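Local coordinates for putative vitamin-B12 independent methionine synthase family protein (Listeria monocytogenes, PDB 1YPX) that probably transfers a methyl group from a 5-methyltetrahydrofolate to homocysteine as a zinc-dependent, cobalamin-independent methionine synthase relative, at residues 185-190 and 235-240; 270-275 and 331-336; 114-119 and 174-179; 13-18 and 60-65; 311-316 and 361-366. All coordinates share one frame; numbering follows the deposited sequence.

Interaction 1: 185-190 and 235-240; sequences QLDDTS and TMHICR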
# COMPACT_ATOMS: atom_id res chain seq x y z
N GLN A 185 2.59 4.38 1.09
CA GLN A 185 2.12 3.09 1.58
C GLN A 185 2.90 1.90 1.02
O GLN A 185 3.12 1.78 -0.20
CB GLN A 185 0.64 2.95 1.26
CG GLN A 185 0.11 1.54 1.45
CD GLN A 185 -1.37 1.51 1.74
OE1 GLN A 185 -1.83 2.15 2.68
NE2 GLN A 185 -2.12 0.78 0.92
N LEU A 186 3.31 1.01 1.92
CA LEU A 186 4.05 -0.19 1.57
C LEU A 186 3.09 -1.38 1.47
O LEU A 186 2.46 -1.76 2.45
CB LEU A 186 5.11 -0.48 2.63
CG LEU A 186 6.54 0.12 2.48
CD1 LEU A 186 6.53 1.40 1.66
CD2 LEU A 186 7.12 0.37 3.87
N ASP A 187 2.97 -1.94 0.27
CA ASP A 187 2.10 -3.09 0.07
C ASP A 187 2.92 -4.34 0.31
O ASP A 187 3.83 -4.66 -0.44
CB ASP A 187 1.49 -3.06 -1.33
CG ASP A 187 0.31 -2.10 -1.43
OD1 ASP A 187 0.25 -1.14 -0.62
OD2 ASP A 187 -0.56 -2.29 -2.31
N ASP A 188 2.61 -5.03 1.40
CA ASP A 188 3.36 -6.21 1.72
C ASP A 188 2.47 -7.43 1.85
O ASP A 188 1.76 -7.58 2.84
CB ASP A 188 4.13 -5.99 3.01
CG ASP A 188 5.29 -6.92 3.13
OD1 ASP A 188 6.25 -6.60 3.86
OD2 ASP A 188 5.25 -7.97 2.47
N THR A 189 2.53 -8.30 0.86
CA THR A 189 1.71 -9.50 0.88
C THR A 189 2.50 -10.73 1.33
O THR A 189 1.99 -11.85 1.26
CB THR A 189 1.11 -9.79 -0.50
OG1 THR A 189 0.17 -10.87 -0.39
CG2 THR A 189 2.20 -10.18 -1.49
N SER A 190 3.73 -10.50 1.80
CA SER A 190 4.60 -11.59 2.24
C SER A 190 4.25 -12.17 3.61
O SER A 190 4.42 -13.37 3.84
CB SER A 190 6.08 -11.15 2.22
OG SER A 190 6.39 -10.25 3.27
N THR A 235 2.16 4.24 5.78
CA THR A 235 1.26 3.18 6.16
C THR A 235 1.66 1.89 5.48
O THR A 235 2.37 1.88 4.46
CB THR A 235 -0.19 3.50 5.73
OG1 THR A 235 -0.24 3.77 4.32
CG2 THR A 235 -0.73 4.67 6.53
N MSE A 236 1.19 0.79 6.04
CA MSE A 236 1.50 -0.52 5.50
C MSE A 236 0.27 -1.34 5.21
O MSE A 236 -0.56 -1.55 6.08
CB MSE A 236 2.38 -1.29 6.48
CG MSE A 236 2.85 -2.63 5.97
SE MSE A 236 4.74 -2.89 6.30
CE MSE A 236 4.66 -4.51 7.38
N HIS A 237 0.14 -1.81 3.98
CA HIS A 237 -0.98 -2.67 3.64
C HIS A 237 -0.51 -4.13 3.71
O HIS A 237 0.28 -4.56 2.86
CB HIS A 237 -1.53 -2.34 2.25
CG HIS A 237 -2.61 -3.27 1.79
ND1 HIS A 237 -3.66 -3.66 2.59
CD2 HIS A 237 -2.79 -3.90 0.60
CE1 HIS A 237 -4.44 -4.49 1.92
NE2 HIS A 237 -3.94 -4.65 0.71
N ILE A 238 -0.98 -4.85 4.73
CA ILE A 238 -0.66 -6.28 4.94
C ILE A 238 -1.75 -7.03 4.19
O ILE A 238 -2.82 -7.28 4.74
CB ILE A 238 -0.78 -6.74 6.42
CG1 ILE A 238 0.02 -5.83 7.35
CG2 ILE A 238 -0.27 -8.18 6.56
CD1 ILE A 238 1.51 -5.86 7.10
N CYS A 239 -1.49 -7.40 2.94
CA CYS A 239 -2.50 -8.08 2.14
C CYS A 239 -2.65 -9.56 2.48
O CYS A 239 -1.68 -10.21 2.89
CB CYS A 239 -2.14 -7.94 0.66
SG CYS A 239 -3.54 -8.05 -0.45
N ARG A 240 -3.86 -10.09 2.31
CA ARG A 240 -4.13 -11.50 2.59
C ARG A 240 -3.98 -12.33 1.31
O ARG A 240 -4.31 -11.88 0.22
CB ARG A 240 -5.55 -11.69 3.16
CG ARG A 240 -5.73 -11.34 4.64
CD ARG A 240 -5.01 -12.32 5.56
NE ARG A 240 -5.34 -12.12 6.98
CZ ARG A 240 -6.56 -12.22 7.49
NH1 ARG A 240 -7.59 -12.51 6.71
NH2 ARG A 240 -6.77 -12.04 8.80
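Gln-185 has its CG trans to the backbone N (chi1 168°) and an extended chain, which carries its amide across to Thr-235, where OG1 stands between backbone N and carbonyl carbon (chi1 55°). Thr-235 OG1 donates to Gln-185 OE1 at 2.8 Å, in the plane of the amide and on a lone pair; Lys-134 binds the same oxygen. At the other end of the amide, Gln-185 NE2 lies 3.4 Å from His-237 CB, with amide and imidazole planes 28° apart, and gives a weak hydrogen bond to Asp-187 OD1. Asp-187 OD2 approaches the edge of the imidazole, 4.0 Å from His-237 CD2, while His-237 ND1 is tied to Phe-270 O. Parallel strand pairing underlies these contacts: His-237 N donates to Leu-186 O at 2.8 Å, and Asp-188 N to His-237 O at 2.8 Å. Leu-186 CB faces the selenium of Met-236 on the reverse side of the sheet. Asp-188 OD2 accepts from Ser-190 N, an Asx turn, and also from Ser-190 OG. Strands 183-188 and 233-238 are neighbours in the parallel barrel sheet, flanked by strands 132-138 and 268-272, with helix 141-146 against Asp-188 and helix 258-261 against Met-236.

Interaction 2: 270-275 and 331-336; sequences FLEYDN and SPQCGF. With PO4 (phosphate ion), chain B.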
# COMPACT_ATOMS: atom_id res chain seq x y z
N PHE A 270 -3.08 -1.10 7.05
CA PHE A 270 -4.32 -1.43 6.36
C PHE A 270 -4.50 -2.95 6.40
O PHE A 270 -3.91 -3.69 5.60
CB PHE A 270 -4.32 -0.94 4.91
CG PHE A 270 -4.57 0.54 4.78
CD1 PHE A 270 -3.59 1.46 5.15
CD2 PHE A 270 -5.78 1.01 4.27
CE1 PHE A 270 -3.81 2.84 5.01
CE2 PHE A 270 -6.02 2.37 4.12
CZ PHE A 270 -5.04 3.29 4.48
N LEU A 271 -5.30 -3.38 7.38
CA LEU A 271 -5.62 -4.79 7.65
C LEU A 271 -6.97 -5.17 7.09
O LEU A 271 -7.96 -4.49 7.38
CB LEU A 271 -5.66 -5.00 9.16
CG LEU A 271 -4.42 -4.59 9.93
CD1 LEU A 271 -4.71 -4.46 11.43
CD2 LEU A 271 -3.36 -5.64 9.66
N GLU A 272 -7.04 -6.25 6.32
CA GLU A 272 -8.33 -6.66 5.75
C GLU A 272 -9.02 -7.82 6.48
O GLU A 272 -8.37 -8.78 6.90
CB GLU A 272 -8.18 -6.99 4.26
CG GLU A 272 -7.27 -8.15 3.91
CD GLU A 272 -7.50 -8.61 2.48
OE1 GLU A 272 -8.65 -9.00 2.17
OE2 GLU A 272 -6.56 -8.58 1.67
N TYR A 273 -10.34 -7.73 6.63
CA TYR A 273 -11.11 -8.76 7.33
C TYR A 273 -12.33 -9.24 6.51
O TYR A 273 -12.80 -8.54 5.61
CB TYR A 273 -11.59 -8.20 8.68
CG TYR A 273 -10.49 -7.68 9.61
CD1 TYR A 273 -9.76 -8.55 10.44
CD2 TYR A 273 -10.22 -6.32 9.69
CE1 TYR A 273 -8.79 -8.06 11.33
CE2 TYR A 273 -9.25 -5.82 10.57
CZ TYR A 273 -8.54 -6.69 11.38
OH TYR A 273 -7.59 -6.18 12.25
N ASP A 274 -12.83 -10.43 6.82
CA ASP A 274 -14.00 -10.95 6.12
C ASP A 274 -15.27 -10.58 6.88
O ASP A 274 -15.23 -9.76 7.81
CB ASP A 274 -13.92 -12.48 5.97
CG ASP A 274 -14.21 -12.95 4.54
OD1 ASP A 274 -14.30 -14.18 4.32
OD2 ASP A 274 -14.33 -12.10 3.63
N ASN A 275 -16.39 -11.16 6.48
CA ASN A 275 -17.66 -10.89 7.14
C ASN A 275 -17.82 -11.79 8.36
O ASN A 275 -18.43 -11.40 9.35
CB ASN A 275 -18.82 -11.13 6.16
CG ASN A 275 -19.94 -10.12 6.32
OD1 ASN A 275 -20.54 -9.99 7.40
ND2 ASN A 275 -20.24 -9.40 5.25
N SER A 331 -12.06 1.29 5.81
CA SER A 331 -11.72 1.27 4.39
C SER A 331 -12.21 -0.03 3.86
O SER A 331 -12.68 -0.87 4.62
CB SER A 331 -10.21 1.25 4.21
OG SER A 331 -9.73 -0.07 4.44
N PRO A 332 -12.14 -0.21 2.54
CA PRO A 332 -12.61 -1.50 2.03
C PRO A 332 -11.46 -2.48 2.29
O PRO A 332 -10.34 -2.04 2.57
CB PRO A 332 -12.90 -1.20 0.55
CG PRO A 332 -12.03 -0.02 0.24
CD PRO A 332 -12.01 0.81 1.48
N GLN A 333 -11.72 -3.79 2.24
CA GLN A 333 -10.70 -4.81 2.52
C GLN A 333 -9.38 -4.72 1.74
O GLN A 333 -8.31 -4.88 2.32
CB GLN A 333 -11.31 -6.22 2.39
CG GLN A 333 -11.89 -6.52 1.01
CD GLN A 333 -12.42 -7.94 0.88
OE1 GLN A 333 -13.26 -8.38 1.67
NE2 GLN A 333 -11.95 -8.66 -0.13
N CYS A 334 -9.46 -4.50 0.43
CA CYS A 334 -8.26 -4.38 -0.41
C CYS A 334 -8.51 -3.27 -1.42
O CYS A 334 -9.48 -2.51 -1.30
CB CYS A 334 -7.96 -5.69 -1.16
SG CYS A 334 -6.32 -5.77 -2.00
N GLY A 335 -7.62 -3.16 -2.40
CA GLY A 335 -7.77 -2.15 -3.43
C GLY A 335 -8.60 -2.74 -4.54
O GLY A 335 -8.47 -3.92 -4.86
N PHE A 336 -9.48 -1.93 -5.12
CA PHE A 336 -10.34 -2.38 -6.21
C PHE A 336 -9.49 -2.70 -7.42
O PHE A 336 -8.91 -1.80 -8.03
CB PHE A 336 -11.34 -1.28 -6.56
CG PHE A 336 -12.16 -0.80 -5.38
CD1 PHE A 336 -11.70 0.23 -4.58
CD2 PHE A 336 -13.35 -1.44 -5.05
CE1 PHE A 336 -12.42 0.62 -3.45
CE2 PHE A 336 -14.09 -1.06 -3.92
CZ PHE A 336 -13.61 -0.02 -3.12
P PO4 B . -6.55 -8.71 14.25
O1 PO4 B . -7.82 -8.19 14.60
O2 PO4 B . -6.64 -9.94 13.49
O3 PO4 B . -5.77 -7.58 13.42
O4 PO4 B . -5.56 -8.89 15.38
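The backbones of 270-274 and 331-334 run 79° apart and come nearest where Glu-272 CA lies 4.4 Å from Gln-333 CA, with no hydrogen bond joining the two segments. Glu-272 and Gln-333 both place CG between backbone N and carbonyl carbon and then extend, and their chains pass each other at a slant, with Glu-272 CB 3.7 Å from Gln-333 CB. Their carboxylate and amide planes are 50° apart, and Glu-272 OE1 stays 4.0 Å from Gln-333 NE2, too far for a bond. Glu-272 OE2 turns instead to the backbone N of Arg-240 and passes 4.3 Å from Cys-334 CB. Two residues earlier on its strand, Phe-270 CD2 lies 4.1 Å from Ser-331 OG. Ser-331 OG donates to Pro-332 O at 2.8 Å, from above the carbonyl plane. Tyr-273 points the other way, and its OH donates to phosphate O3 at 2.6 Å; the phosphorus lies in the ring plane at the edge, and Lys-285 binds the same ion, probably taken from the crystallisation liquor. The loops that meet here leave the C-terminal ends of two strands of a TIM-barrel-like sheet, where such enzymes carry their active sites. Cys-334 may, with His-237 and Cys-239, belong to a zinc site of the kind expected in this family, though no metal is modelled.

Interaction 3: 114-119 and 174-179; sequences HPFIED and QAFYDA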
# COMPACT_ATOMS: atom_id res chain seq x y z
N HIS A 114 14.13 6.81 -10.68
CA HIS A 114 13.01 5.90 -10.86
C HIS A 114 11.88 6.63 -11.59
O HIS A 114 11.71 7.84 -11.42
CB HIS A 114 12.54 5.38 -9.50
CG HIS A 114 11.82 4.07 -9.56
ND1 HIS A 114 10.51 3.95 -9.99
CD2 HIS A 114 12.22 2.82 -9.22
CE1 HIS A 114 10.14 2.68 -9.92
NE2 HIS A 114 11.16 1.98 -9.46
N PRO A 115 11.11 5.92 -12.42
CA PRO A 115 9.99 6.50 -13.17
C PRO A 115 8.81 6.89 -12.27
O PRO A 115 7.98 7.72 -12.64
CB PRO A 115 9.60 5.39 -14.14
CG PRO A 115 10.86 4.64 -14.31
CD PRO A 115 11.42 4.58 -12.93
N PHE A 116 8.75 6.28 -11.09
CA PHE A 116 7.68 6.57 -10.14
C PHE A 116 7.73 7.99 -9.60
O PHE A 116 6.75 8.47 -9.06
CB PHE A 116 7.74 5.57 -8.98
CG PHE A 116 7.09 4.25 -9.28
CD1 PHE A 116 7.14 3.71 -10.56
CD2 PHE A 116 6.44 3.53 -8.27
CE1 PHE A 116 6.57 2.46 -10.84
CE2 PHE A 116 5.86 2.29 -8.52
CZ PHE A 116 5.92 1.75 -9.81
N ILE A 117 8.86 8.66 -9.77
CA ILE A 117 9.01 10.04 -9.28
C ILE A 117 8.17 11.05 -10.06
O ILE A 117 7.53 11.92 -9.46
CB ILE A 117 10.46 10.49 -9.31
CG1 ILE A 117 11.33 9.49 -8.54
CG2 ILE A 117 10.60 11.87 -8.68
CD1 ILE A 117 11.01 9.45 -7.05
N GLU A 118 8.16 10.92 -11.39
CA GLU A 118 7.38 11.81 -12.26
C GLU A 118 5.92 11.39 -12.17
O GLU A 118 5.03 12.24 -12.28
CB GLU A 118 7.81 11.70 -13.73
CG GLU A 118 8.17 13.00 -14.50
CD GLU A 118 7.22 14.20 -14.29
OE1 GLU A 118 6.06 14.18 -14.76
OE2 GLU A 118 7.67 15.18 -13.67
N ASP A 119 5.67 10.09 -12.00
CA ASP A 119 4.27 9.63 -11.91
C ASP A 119 3.65 10.24 -10.65
O ASP A 119 2.45 10.49 -10.61
CB ASP A 119 4.15 8.09 -11.84
CG ASP A 119 4.81 7.38 -13.03
OD1 ASP A 119 5.00 8.00 -14.10
OD2 ASP A 119 5.11 6.17 -12.88
N GLN A 174 13.13 9.21 0.25
CA GLN A 174 13.59 10.58 0.21
C GLN A 174 13.22 11.20 -1.14
O GLN A 174 12.73 12.34 -1.20
CB GLN A 174 15.11 10.63 0.44
CG GLN A 174 15.65 11.98 0.87
CD GLN A 174 14.98 12.50 2.14
OE1 GLN A 174 14.97 11.81 3.17
NE2 GLN A 174 14.42 13.70 2.07
N ALA A 175 13.43 10.45 -2.22
CA ALA A 175 13.11 10.98 -3.54
C ALA A 175 11.62 11.29 -3.66
O ALA A 175 11.25 12.26 -4.31
CB ALA A 175 13.53 9.99 -4.62
N PHE A 176 10.77 10.46 -3.03
CA PHE A 176 9.31 10.66 -3.04
C PHE A 176 8.97 11.87 -2.18
O PHE A 176 8.15 12.71 -2.55
CB PHE A 176 8.56 9.44 -2.48
CG PHE A 176 8.18 8.43 -3.52
CD1 PHE A 176 7.26 8.74 -4.51
CD2 PHE A 176 8.76 7.18 -3.53
CE1 PHE A 176 6.92 7.80 -5.48
CE2 PHE A 176 8.43 6.24 -4.50
CZ PHE A 176 7.51 6.56 -5.48
N TYR A 177 9.61 11.95 -1.02
CA TYR A 177 9.35 13.07 -0.13
C TYR A 177 9.68 14.35 -0.88
O TYR A 177 8.83 15.23 -1.02
CB TYR A 177 10.21 12.99 1.12
CG TYR A 177 9.95 14.12 2.07
CD1 TYR A 177 8.90 14.06 2.98
CD2 TYR A 177 10.73 15.26 2.04
CE1 TYR A 177 8.64 15.13 3.85
CE2 TYR A 177 10.48 16.33 2.90
CZ TYR A 177 9.45 16.25 3.80
OH TYR A 177 9.22 17.32 4.64
N ASP A 178 10.90 14.44 -1.39
CA ASP A 178 11.34 15.62 -2.12
C ASP A 178 10.36 15.99 -3.22
O ASP A 178 10.13 17.18 -3.48
CB ASP A 178 12.72 15.38 -2.75
CG ASP A 178 13.75 14.93 -1.73
OD1 ASP A 178 14.86 14.52 -2.15
OD2 ASP A 178 13.47 14.97 -0.52
N ALA A 179 9.79 14.98 -3.86
CA ALA A 179 8.82 15.19 -4.94
C ALA A 179 7.53 15.76 -4.37
O ALA A 179 6.65 16.19 -5.12
CB ALA A 179 8.54 13.88 -5.66
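Ile-117 branches at CB into two arms that reach Ala-175 and Ala-179 near the end of helix 158-178. CG2, anti to the backbone N, rests 4.2 Å from Ala-179 CB. CG1, trans to the carbonyl carbon (chi1 -55°), leads the other arm outward to CD1, which lies 3.5 Å from Ala-175 CB and 4.2 Å from Phe-176 N. Two alanines four residues apart thus give the branched side chain a shallow seat. The contact sets the start of helix 116-127 against the end of helix 158-178, both in the helical layer outside the parallel barrel sheet. Next to it, the Phe-176 ring reaches Phe-116, the residue before Ile-117: Phe-176 CZ is 3.6 Å from Phe-116 CB and lies near the plane of the Phe-116 ring, at its edge. Phe-176 also touches Gln-135 and Ile-137 of strand 132-138, while the Phe-116 ring stacks on Trp-71. His-114 ND1 caps the new helix by accepting Phe-116 N at 3.1 Å, almost exactly in the imidazole plane, and its NE2 bonds Phe-75 O.

Interaction 4: 13-18 and 60-65; sequences GSILRT and SITDGE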
# COMPACT_ATOMS: atom_id res chain seq x y z
N GLY A 13 -5.72 1.92 -2.25
CA GLY A 13 -5.10 2.63 -3.36
C GLY A 13 -5.43 2.22 -4.79
O GLY A 13 -5.75 3.09 -5.60
N SER A 14 -5.36 0.94 -5.13
CA SER A 14 -5.66 0.57 -6.51
C SER A 14 -7.13 0.78 -6.87
O SER A 14 -8.01 0.51 -6.06
CB SER A 14 -5.30 -0.89 -6.79
OG SER A 14 -6.28 -1.75 -6.26
N ILE A 15 -7.37 1.26 -8.08
CA ILE A 15 -8.72 1.50 -8.58
C ILE A 15 -8.91 0.69 -9.87
O ILE A 15 -7.95 0.40 -10.59
CB ILE A 15 -8.94 3.02 -8.88
CG1 ILE A 15 -9.12 3.81 -7.57
CG2 ILE A 15 -10.13 3.22 -9.80
CD1 ILE A 15 -10.29 3.33 -6.70
N LEU A 16 -10.16 0.31 -10.15
CA LEU A 16 -10.52 -0.46 -11.35
C LEU A 16 -10.10 0.22 -12.65
O LEU A 16 -10.41 1.39 -12.87
CB LEU A 16 -12.03 -0.66 -11.38
CG LEU A 16 -12.63 -1.97 -10.91
CD1 LEU A 16 -12.04 -2.43 -9.58
CD2 LEU A 16 -14.12 -1.76 -10.79
N ARG A 17 -9.45 -0.53 -13.53
CA ARG A 17 -9.01 0.03 -14.81
C ARG A 17 -10.21 0.35 -15.71
O ARG A 17 -11.06 -0.51 -15.94
CB ARG A 17 -8.07 -0.94 -15.54
CG ARG A 17 -6.87 -1.45 -14.71
CD ARG A 17 -7.31 -2.50 -13.68
NE ARG A 17 -8.75 -2.80 -13.80
CZ ARG A 17 -9.43 -3.60 -13.00
NH1 ARG A 17 -8.83 -4.23 -12.00
NH2 ARG A 17 -10.74 -3.77 -13.20
N THR A 18 -10.28 1.57 -16.23
CA THR A 18 -11.38 1.94 -17.12
C THR A 18 -11.14 1.36 -18.50
O THR A 18 -10.11 0.73 -18.75
CB THR A 18 -11.50 3.46 -17.27
OG1 THR A 18 -10.25 4.00 -17.72
CG2 THR A 18 -11.88 4.10 -15.95
N SER A 60 -7.74 11.11 0.68
CA SER A 60 -6.51 10.61 0.09
C SER A 60 -6.86 10.18 -1.33
O SER A 60 -7.87 9.51 -1.55
CB SER A 60 -5.96 9.42 0.89
OG SER A 60 -6.71 8.25 0.63
N ILE A 61 -6.03 10.58 -2.29
CA ILE A 61 -6.24 10.27 -3.70
C ILE A 61 -5.01 9.56 -4.31
O ILE A 61 -3.86 9.94 -4.04
CB ILE A 61 -6.58 11.59 -4.52
CG1 ILE A 61 -8.04 12.04 -4.27
CG2 ILE A 61 -6.48 11.34 -6.00
CD1 ILE A 61 -8.36 12.59 -2.87
N THR A 62 -5.26 8.53 -5.12
CA THR A 62 -4.18 7.77 -5.77
C THR A 62 -4.29 7.84 -7.29
O THR A 62 -5.13 8.55 -7.83
CB THR A 62 -4.22 6.26 -5.38
OG1 THR A 62 -5.44 5.67 -5.87
CG2 THR A 62 -4.14 6.08 -3.87
N ASP A 63 -3.44 7.11 -7.99
CA ASP A 63 -3.53 7.12 -9.43
C ASP A 63 -4.09 5.76 -9.85
O ASP A 63 -4.00 5.35 -11.01
CB ASP A 63 -2.17 7.45 -10.08
CG ASP A 63 -1.17 6.29 -10.03
OD1 ASP A 63 -1.48 5.22 -9.46
OD2 ASP A 63 -0.06 6.48 -10.58
N GLY A 64 -4.69 5.08 -8.88
CA GLY A 64 -5.31 3.78 -9.09
C GLY A 64 -4.37 2.72 -9.62
O GLY A 64 -4.82 1.67 -10.09
N GLU A 65 -3.07 3.00 -9.55
CA GLU A 65 -2.03 2.10 -10.04
C GLU A 65 -2.24 1.77 -11.49
O GLU A 65 -1.80 0.73 -11.98
CB GLU A 65 -1.97 0.84 -9.18
CG GLU A 65 -1.38 1.13 -7.80
CD GLU A 65 -1.42 -0.05 -6.86
OE1 GLU A 65 -1.01 -1.17 -7.26
OE2 GLU A 65 -1.85 0.15 -5.70
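Thr-62 points toward the 13-18 loop, and its two branches both meet Gly-13. Thr-62 OG1, set between backbone N and carbonyl carbon (chi1 64°), donates to Gly-13 O at 2.6 Å, in the carbonyl plane and on a lone pair. Thr-62 CG2 lies beside it, 3.6 Å from Gly-13 CA. Thr-62 OG1 also accepts Gly-64 N at 3.2 Å, an ST turn, so one oxygen both grips the partner loop and fixes the bend of its own. From the 13-18 side, Ile-15 N donates to Gly-64 O at 3.3 Å; the N-H points almost directly at the oxygen (173°) but comes from above the carbonyl plane and well to the side of the C=O bond. Gly-64, at positive phi and without a side chain, lets Ile-15 CB come within 3.7 Å of its CA. Glu-65 extends toward Ser-14, its OE2 3.6 Å from Ser-14 N and 3.8 Å from Ser-14 CB, without a hydrogen bond between them, and makes a weak bond to Thr-136. An Asx turn, Glu-65 N to Asp-63 OD1 at 2.7 Å, holds the base of that side chain. Strand 60-61 is next to strand 132-138 in the barrel sheet and backed by helix 35-56, while segment 13-18 runs to the N-cap of helix 19-30 and lays Ile-15 on helix 347-364.

Interaction 5: 311-316 and 361-366; sequences AIKARI and ANDIWG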
# COMPACT_ATOMS: atom_id res chain seq x y z
N ALA A 311 -23.43 -4.76 11.10
CA ALA A 311 -22.34 -5.70 11.27
C ALA A 311 -21.02 -4.94 11.39
O ALA A 311 -20.25 -5.15 12.34
CB ALA A 311 -22.29 -6.67 10.09
N ILE A 312 -20.75 -4.06 10.43
CA ILE A 312 -19.53 -3.25 10.40
C ILE A 312 -19.40 -2.41 11.68
O ILE A 312 -18.33 -2.36 12.29
CB ILE A 312 -19.52 -2.30 9.17
CG1 ILE A 312 -19.51 -3.12 7.88
CG2 ILE A 312 -18.32 -1.39 9.24
CD1 ILE A 312 -19.93 -2.32 6.63
N LYS A 313 -20.49 -1.75 12.07
CA LYS A 313 -20.49 -0.92 13.27
C LYS A 313 -20.19 -1.77 14.50
O LYS A 313 -19.48 -1.34 15.41
CB LYS A 313 -21.85 -0.23 13.45
CG LYS A 313 -22.23 0.80 12.36
CD LYS A 313 -23.66 1.29 12.56
CE LYS A 313 -24.00 2.50 11.69
NZ LYS A 313 -25.31 3.12 12.09
N ALA A 314 -20.73 -2.98 14.54
CA ALA A 314 -20.49 -3.86 15.68
C ALA A 314 -19.01 -4.24 15.65
O ALA A 314 -18.31 -4.11 16.66
CB ALA A 314 -21.37 -5.11 15.58
N ARG A 315 -18.57 -4.71 14.49
CA ARG A 315 -17.19 -5.13 14.26
C ARG A 315 -16.19 -4.05 14.67
O ARG A 315 -15.19 -4.34 15.34
CB ARG A 315 -17.01 -5.49 12.78
CG ARG A 315 -16.30 -6.81 12.53
CD ARG A 315 -17.15 -7.74 11.67
NE ARG A 315 -17.60 -8.93 12.40
CZ ARG A 315 -16.80 -9.90 12.84
NH1 ARG A 315 -15.49 -9.84 12.62
NH2 ARG A 315 -17.30 -10.94 13.50
N ILE A 316 -16.45 -2.81 14.27
CA ILE A 316 -15.57 -1.70 14.65
C ILE A 316 -15.68 -1.57 16.17
O ILE A 316 -14.68 -1.57 16.88
CB ILE A 316 -15.99 -0.38 13.97
CG1 ILE A 316 -15.89 -0.53 12.45
CG2 ILE A 316 -15.10 0.76 14.44
CD1 ILE A 316 -16.71 0.49 11.70
N ALA A 361 -17.74 6.23 8.08
CA ALA A 361 -16.68 6.87 8.86
C ALA A 361 -17.14 8.21 9.38
O ALA A 361 -16.63 8.71 10.39
CB ALA A 361 -15.43 7.05 8.00
N ASN A 362 -18.08 8.82 8.68
CA ASN A 362 -18.54 10.11 9.12
C ASN A 362 -19.44 9.98 10.34
O ASN A 362 -19.18 10.59 11.38
CB ASN A 362 -19.28 10.84 7.99
CG ASN A 362 -19.64 12.26 8.37
OD1 ASN A 362 -18.78 13.02 8.85
ND2 ASN A 362 -20.90 12.64 8.17
N ASP A 363 -20.49 9.17 10.23
CA ASP A 363 -21.37 9.01 11.38
C ASP A 363 -20.74 8.18 12.51
O ASP A 363 -21.31 8.09 13.60
CB ASP A 363 -22.73 8.43 10.96
CG ASP A 363 -22.62 7.08 10.28
OD1 ASP A 363 -21.80 6.26 10.75
OD2 ASP A 363 -23.37 6.84 9.31
N ILE A 364 -19.57 7.60 12.27
CA ILE A 364 -18.90 6.83 13.33
C ILE A 364 -17.84 7.69 13.98
O ILE A 364 -17.77 7.79 15.20
CB ILE A 364 -18.20 5.56 12.81
CG1 ILE A 364 -19.25 4.51 12.44
CG2 ILE A 364 -17.27 4.99 13.89
CD1 ILE A 364 -18.65 3.23 11.95
N TRP A 365 -17.01 8.32 13.15
CA TRP A 365 -15.96 9.17 13.67
C TRP A 365 -16.38 10.64 13.64
O TRP A 365 -17.20 11.05 12.83
CB TRP A 365 -14.67 8.92 12.88
CG TRP A 365 -14.02 7.59 13.28
CD1 TRP A 365 -13.36 7.32 14.45
CD2 TRP A 365 -14.05 6.35 12.55
NE1 TRP A 365 -12.99 5.99 14.49
CE2 TRP A 365 -13.39 5.38 13.34
CE3 TRP A 365 -14.57 5.97 11.30
CZ2 TRP A 365 -13.24 4.05 12.93
CZ3 TRP A 365 -14.41 4.64 10.89
CH2 TRP A 365 -13.75 3.70 11.71
N GLY A 366 -15.82 11.42 14.56
CA GLY A 366 -16.17 12.83 14.63
C GLY A 366 -17.03 13.14 15.85
O GLY A 366 -18.25 13.31 15.76
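Lys-313 opens the contact, bringing its CG 4.3 Å from Ile-364 CD1. Further out, Lys-313 CE is 4.5 Å from Asp-363 OD1, but the two charges do not touch: the ammonium group is paired with Glu-309, and Asp-363 may add some long-range attraction. One turn on, Ile-316 makes the main apolar contact. Both it and Ile-364 hold CG1 trans to the carbonyl carbon and extend beyond it, which brings Ile-316 CD1 and Ile-364 CD1 together tip to tip at 3.4 Å. The other branch, Ile-316 CG2, approaches the indole of Trp-365 at CZ2, 4.1 Å away. That indole is further packed by Ile-364 CG2, 3.7 Å above its plane and over its centre, and by Tyr-8, which stacks on it; NE1 donates to Leu-325 O. Trp-365 is where the chain leaves helix 347-364. Apolar contact between the helices before and after strand 328-332, with side chains also resting on strands of the sheet, is how the outer helical layer of a TIM-barrel fold is packed.

In the fold
Interactions 1, 2 and 4 involve the parallel barrel sheet or the loops at its strand ends; interactions 3 and 5 join outer helices. Along the chain interaction 4 closes first, then 3, then 1, while interactions 2 and 5 alternate their segments. Interactions 1 and 2, with centres 11 Å apart, meet through the neighbouring strands 233-238 and 268-272 and together supply His-237, Cys-239 and Cys-334 of the possible zinc site. Interaction 4 touches interaction 2 through Phe-336 and Ser-14, bringing the N-terminal loop close to that site. Interactions 3 and 5, about 35 Å apart between centres, lie on opposite sides of the chain's centre, where helices of the outer layer pack.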